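Local coordinates for putative major capsid protein (Cafeteriavirus-dependent mavirus, PDB 6G44) that probably builds the icosahedral shell of the virophage mavirus as its double jelly-roll major capsid protein, three chains forming one capsomer, at residues C[362-367]-C[446-451]; C[357-362]-C[452-457]. One frame throughout, in Å; residues are numbered along the deposited sequence.

Contacts 1 and 2 are consecutive lengths of one antiparallel strand pair, 355-363 with 448-457, and their centres lie about 15 Å apart. Lys362 belongs to both. In contact 2 the strands run side by side in regular register after a bulge at Ile357. In contact 1 the pairing ends as 362-367 turns back into strand 366-369. The two also touch through side chains: Ile361 CG2 lies 4.1 Å from Met450 CG. Strand 319-328 flanks 448-457 in the same four-stranded sheet. Both contacts are structural packing. A glycerol, probably from crystallisation, lies about 4 Å from the side chain of Ile357 in contact 2.

Contact 1. Residues C[362-367]-C[446-451]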
loop_
_atom_site.group_PDB
_atom_site.type_symbol
_atom_site.label_atom_id
_atom_site.label_comp_id
_atom_site.label_asym_id
_atom_site.label_seq_id
_atom_site.Cartn_x
_atom_site.Cartn_y
_atom_site.Cartn_z
ATOM N N LYS C 362 -37.136 5.440 -3.435
ATOM C CA LYS C 362 -38.363 4.892 -4.049
ATOM C C LYS C 362 -38.014 4.519 -5.478
ATOM O O LYS C 362 -37.423 5.328 -6.178
ATOM C CB LYS C 362 -39.460 5.942 -4.036
ATOM C CG LYS C 362 -40.669 5.625 -4.911
ATOM C CD LYS C 362 -41.735 6.702 -4.718
ATOM C CE LYS C 362 -42.996 6.414 -5.520
ATOM N NZ LYS C 362 -42.729 6.326 -6.990
ATOM N N VAL C 363 -38.356 3.302 -5.902
ATOM C CA VAL C 363 -38.258 2.925 -7.320
ATOM C C VAL C 363 -39.622 2.376 -7.699
ATOM O O VAL C 363 -40.039 1.365 -7.145
ATOM C CB VAL C 363 -37.168 1.883 -7.618
ATOM C CG1 VAL C 363 -37.179 1.481 -9.098
ATOM C CG2 VAL C 363 -35.788 2.411 -7.228
ATOM N N ASP C 364 -40.289 3.037 -8.646
ATOM C CA ASP C 364 -41.654 2.653 -9.062
ATOM C C ASP C 364 -42.548 2.605 -7.803
ATOM O O ASP C 364 -42.536 3.572 -7.043
ATOM C CB ASP C 364 -41.600 1.358 -9.896
ATOM C CG ASP C 364 -40.756 1.502 -11.158
ATOM O OD1 ASP C 364 -40.543 2.641 -11.611
ATOM O OD2 ASP C 364 -40.335 0.459 -11.717
ATOM N N SER C 365 -43.268 1.509 -7.536
ATOM C CA SER C 365 -44.163 1.417 -6.374
ATOM C C SER C 365 -43.456 1.050 -5.074
ATOM O O SER C 365 -44.092 0.984 -4.028
ATOM C CB SER C 365 -45.254 0.364 -6.630
ATOM O OG SER C 365 -46.005 0.681 -7.778
ATOM N N ASP C 366 -42.146 0.798 -5.135
ATOM C CA ASP C 366 -41.380 0.311 -3.992
ATOM C C ASP C 366 -40.759 1.502 -3.256
ATOM O O ASP C 366 -39.877 2.166 -3.801
ATOM C CB ASP C 366 -40.293 -0.622 -4.521
ATOM C CG ASP C 366 -39.765 -1.567 -3.492
ATOM O OD1 ASP C 366 -39.768 -1.256 -2.280
ATOM O OD2 ASP C 366 -39.333 -2.657 -3.905
ATOM N N VAL C 367 -41.206 1.751 -2.030
ATOM C CA VAL C 367 -40.881 2.975 -1.289
ATOM C C VAL C 367 -40.086 2.697 -0.015
ATOM O O VAL C 367 -40.117 1.598 0.531
ATOM C CB VAL C 367 -42.151 3.773 -0.922
ATOM C CG1 VAL C 367 -42.939 4.102 -2.185
ATOM C CG2 VAL C 367 -43.034 3.010 0.059
ATOM N N LYS C 446 -35.880 -1.091 -19.382
ATOM C CA LYS C 446 -37.142 -0.988 -18.683
ATOM C C LYS C 446 -37.187 0.414 -18.102
ATOM O O LYS C 446 -36.222 0.842 -17.441
ATOM C CB LYS C 446 -37.211 -2.007 -17.556
ATOM C CG LYS C 446 -38.478 -1.891 -16.724
ATOM C CD LYS C 446 -38.527 -2.834 -15.538
ATOM C CE LYS C 446 -39.631 -2.412 -14.590
ATOM N NZ LYS C 446 -40.981 -2.435 -15.252
ATOM N N SER C 447 -38.293 1.129 -18.323
ATOM C CA SER C 447 -38.463 2.466 -17.776
ATOM C C SER C 447 -38.741 2.371 -16.272
ATOM O O SER C 447 -39.500 1.497 -15.825
ATOM C CB SER C 447 -39.612 3.209 -18.480
ATOM O OG SER C 447 -39.341 3.364 -19.866
ATOM N N ILE C 448 -38.112 3.245 -15.502
ATOM C CA ILE C 448 -38.323 3.326 -14.057
ATOM C C ILE C 448 -38.474 4.768 -13.618
ATOM O O ILE C 448 -38.045 5.701 -14.306
ATOM C CB ILE C 448 -37.176 2.657 -13.245
ATOM C CG1 ILE C 448 -35.810 3.305 -13.557
ATOM C CG2 ILE C 448 -37.186 1.160 -13.503
ATOM C CD1 ILE C 448 -34.697 2.843 -12.625
ATOM N N ASN C 449 -39.097 4.944 -12.459
ATOM C CA ASN C 449 -39.142 6.243 -11.794
ATOM C C ASN C 449 -38.498 6.108 -10.426
ATOM O O ASN C 449 -38.778 5.154 -9.722
ATOM C CB ASN C 449 -40.580 6.731 -11.646
ATOM C CG ASN C 449 -41.282 6.888 -12.987
ATOM O OD1 ASN C 449 -40.787 7.565 -13.881
ATOM N ND2 ASN C 449 -42.434 6.257 -13.125
ATOM N N MET C 450 -37.587 7.023 -10.097
ATOM C CA MET C 450 -36.881 7.016 -8.813
ATOM C C MET C 450 -37.056 8.350 -8.088
ATOM O O MET C 450 -37.029 9.406 -8.694
ATOM C CB MET C 450 -35.390 6.735 -9.042
ATOM C CG MET C 450 -34.557 6.688 -7.756
ATOM S SD MET C 450 -32.767 6.482 -8.014
ATOM C CE MET C 450 -32.735 4.734 -8.206
ATOM N N GLN C 451 -37.141 8.278 -6.758
ATOM C CA GLN C 451 -37.090 9.438 -5.911
ATOM C C GLN C 451 -36.107 9.118 -4.778
ATOM O O GLN C 451 -36.086 7.997 -4.273
ATOM C CB GLN C 451 -38.490 9.719 -5.347
ATOM C CG GLN C 451 -38.637 11.016 -4.575
ATOM C CD GLN C 451 -40.101 11.425 -4.435
ATOM O OE1 GLN C 451 -40.934 10.623 -4.026
ATOM N NE2 GLN C 451 -40.413 12.663 -4.789
#
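Lys362 and Val363 pair antiparallel with Gln451 and Met450, the first as a hydrogen-bonded pair and the second as a non-hydrogen-bonded one. Lys362 N gives a nearly straight bond to Gln451 O (2.9 Å), and Gln451 N answers to Lys362 O. Two residues on, Asp364 N reaches Asn449 O at 2.8 Å. The pairing is then carried on by a side chain. Asp364 OD1 accepts the backbone N-H of Asn449 at 2.8 Å and is met nearly along its C-O axis. Chi1 of -60° sets the carboxylate beside the backbone N of Asp364, where it can reach strand 448-457. Asp364 OD2 comes within 3.7 Å of Ile448 CG2, the two side chains at about a right angle. Lys446 NZ stays 4.6 Å from Asp364 OD2, its charge near but not in contact; it also makes a weak, long ion pair with Asp437. All this sits at a beta hairpin of the C-terminal part of the double jelly-roll: a type II' turn from Val363 to Asp366 joins strands 355-363 and 366-369. Lys362 bends only at its last torsion, and Lys362 NZ bonds to Asp364 O (2.8 Å), a carbonyl within the turn. On one face Val363 CG2 meets Met450 CE at 4.0 Å, the two side chains at a slant; Leu433 also packs on Val363. On the other, Lys362 CD passes Gln451 OE1, while Gln451 NE2 is bonded to Thr323 O of strand 319-328.

Contact 2. Residues C[357-362]-C[452-457]; sequences IGLEIK and VQATFV
Thr455 stands opposite two residues at once, Ile357 and Gly358, which makes a classic beta bulge. Thr455 O accepts from Ile357 N at 2.8 Å and from Gly358 N at 3.2 Å, so two donors grip one carbonyl. The two segments run antiparallel. Gly358 with Thr455, and Glu360 with Gln453, are hydrogen-bonded pairs. Gly358 brings no side chain to the face where Thr455 stands. Ile357 holds CG1 between its backbone N and carbonyl carbon (chi1 64°), which lays CG1 3.9 Å from Thr455 CG2. Thr455 turns this methyl to Ile357 because CG2, not OG1, is anti to its backbone N. On the same face as Thr455, Glu360 and Gln453 lie side by side and point the same way. Gln453 OE1 stands 3.4 Å from Glu360 CD without a hydrogen bond, and the amide and carboxylate planes are 44° apart. Arg371 also touches the Glu360 side chain. Strands 355-363 and 448-457 form the middle of a four-stranded sheet in the C-terminal jelly-roll, with 319-328 beyond 448-457 and 366-369 beyond 355-363. The opposite face is apolar. Leu359 CD1 meets Val452 CG1 at 3.8 Å, the two side chains at a slant. Ile361 comes to the same valine alongside, with CD1 3.8 Å from Val452 CG2. Val452 thus meets a methyl of Leu359 and one of Ile361. Val472 and Leu470 of strand 464-482 pack on Val452 and Ala454, and Leu378 of helix 375-384 packs on Leu359.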
loop_
_atom_site.group_PDB
_atom_site.type_symbol
_atom_site.label_atom_id
_atom_site.label_comp_id
_atom_site.label_asym_id
_atom_site.label_seq_id
_atom_site.Cartn_x
_atom_site.Cartn_y
_atom_site.Cartn_z
ATOM N N ILE C 357 -26.809 11.169 6.875
ATOM C CA ILE C 357 -27.093 10.265 7.998
ATOM C C ILE C 357 -28.272 9.337 7.716
ATOM O O ILE C 357 -28.481 8.380 8.462
ATOM C CB ILE C 357 -27.333 11.044 9.326
ATOM C CG1 ILE C 357 -28.580 11.921 9.241
ATOM C CG2 ILE C 357 -26.099 11.879 9.691
ATOM C CD1 ILE C 357 -29.024 12.457 10.591
ATOM N N GLY C 358 -29.017 9.598 6.635
ATOM C CA GLY C 358 -30.125 8.748 6.245
ATOM C C GLY C 358 -30.416 8.866 4.771
ATOM O O GLY C 358 -30.177 9.909 4.171
ATOM N N LEU C 359 -30.870 7.759 4.196
ATOM C CA LEU C 359 -31.211 7.683 2.798
ATOM C C LEU C 359 -32.459 6.844 2.640
ATOM O O LEU C 359 -32.547 5.784 3.244
ATOM C CB LEU C 359 -30.030 7.061 2.036
ATOM C CG LEU C 359 -29.992 7.206 0.536
ATOM C CD1 LEU C 359 -29.927 8.666 0.104
ATOM C CD2 LEU C 359 -28.792 6.436 0.002
ATOM N N GLU C 360 -33.427 7.326 1.863
ATOM C CA GLU C 360 -34.590 6.518 1.491
ATOM C C GLU C 360 -34.810 6.642 -0.012
ATOM O O GLU C 360 -34.844 7.745 -0.544
ATOM C CB GLU C 360 -35.839 6.952 2.271
ATOM C CG GLU C 360 -35.673 6.772 3.777
ATOM C CD GLU C 360 -36.945 6.983 4.589
ATOM O OE1 GLU C 360 -36.811 7.120 5.840
ATOM O OE2 GLU C 360 -38.053 6.995 4.014
ATOM N N ILE C 361 -34.956 5.488 -0.666
ATOM C CA ILE C 361 -35.078 5.384 -2.110
ATOM C C ILE C 361 -36.473 4.814 -2.462
ATOM O O ILE C 361 -36.913 3.861 -1.859
ATOM C CB ILE C 361 -34.027 4.439 -2.727
ATOM C CG1 ILE C 361 -32.603 4.700 -2.207
ATOM C CG2 ILE C 361 -34.085 4.534 -4.259
ATOM C CD1 ILE C 361 -32.049 6.046 -2.553
ATOM N N LYS C 362 -37.136 5.440 -3.435
ATOM C CA LYS C 362 -38.363 4.892 -4.049
ATOM C C LYS C 362 -38.014 4.519 -5.478
ATOM O O LYS C 362 -37.423 5.328 -6.178
ATOM C CB LYS C 362 -39.460 5.942 -4.036
ATOM C CG LYS C 362 -40.669 5.625 -4.911
ATOM C CD LYS C 362 -41.735 6.702 -4.718
ATOM C CE LYS C 362 -42.996 6.414 -5.520
ATOM N NZ LYS C 362 -42.729 6.326 -6.990
ATOM N N VAL C 452 -35.294 10.107 -4.427
ATOM C CA VAL C 452 -34.277 9.968 -3.367
ATOM C C VAL C 452 -34.509 11.011 -2.287
ATOM O O VAL C 452 -34.557 12.194 -2.585
ATOM C CB VAL C 452 -32.863 10.127 -3.970
ATOM C CG1 VAL C 452 -31.790 10.148 -2.885
ATOM C CG2 VAL C 452 -32.604 8.992 -4.962
ATOM N N GLN C 453 -34.618 10.554 -1.038
ATOM C CA GLN C 453 -34.671 11.421 0.144
ATOM C C GLN C 453 -33.336 11.259 0.887
ATOM O O GLN C 453 -32.946 10.124 1.147
ATOM C CB GLN C 453 -35.817 10.982 1.049
ATOM C CG GLN C 453 -35.894 11.727 2.375
ATOM C CD GLN C 453 -36.786 11.051 3.383
ATOM O OE1 GLN C 453 -36.314 10.327 4.254
ATOM N NE2 GLN C 453 -38.099 11.238 3.230
ATOM N N ALA C 454 -32.666 12.358 1.190
ATOM C CA ALA C 454 -31.436 12.337 1.986
ATOM C C ALA C 454 -31.653 13.168 3.237
ATOM O O ALA C 454 -32.144 14.292 3.134
ATOM C CB ALA C 454 -30.270 12.919 1.205
ATOM N N THR C 455 -31.266 12.624 4.386
ATOM C CA THR C 455 -31.226 13.344 5.648
ATOM C C THR C 455 -29.754 13.614 5.957
ATOM O O THR C 455 -28.918 12.688 5.867
ATOM C CB THR C 455 -31.902 12.518 6.764
ATOM O OG1 THR C 455 -33.230 12.129 6.350
ATOM C CG2 THR C 455 -31.992 13.312 8.044
ATOM N N PHE C 456 -29.429 14.839 6.330
ATOM C CA PHE C 456 -28.032 15.243 6.416
ATOM C C PHE C 456 -27.798 16.348 7.405
ATOM O O PHE C 456 -28.711 17.106 7.761
ATOM C CB PHE C 456 -27.505 15.649 5.031
ATOM C CG PHE C 456 -28.275 16.783 4.398
ATOM C CD1 PHE C 456 -29.411 16.516 3.636
ATOM C CD2 PHE C 456 -27.880 18.096 4.574
ATOM C CE1 PHE C 456 -30.118 17.571 3.047
ATOM C CE2 PHE C 456 -28.572 19.146 3.981
ATOM C CZ PHE C 456 -29.706 18.865 3.242
ATOM N N VAL C 457 -26.547 16.442 7.827
ATOM C CA VAL C 457 -26.094 17.499 8.732
ATOM C C VAL C 457 -25.081 18.411 8.028
ATOM O O VAL C 457 -24.304 17.975 7.160
ATOM C CB VAL C 457 -25.484 16.929 10.033
ATOM C CG1 VAL C 457 -26.525 16.175 10.843
ATOM C CG2 VAL C 457 -24.275 16.029 9.758
#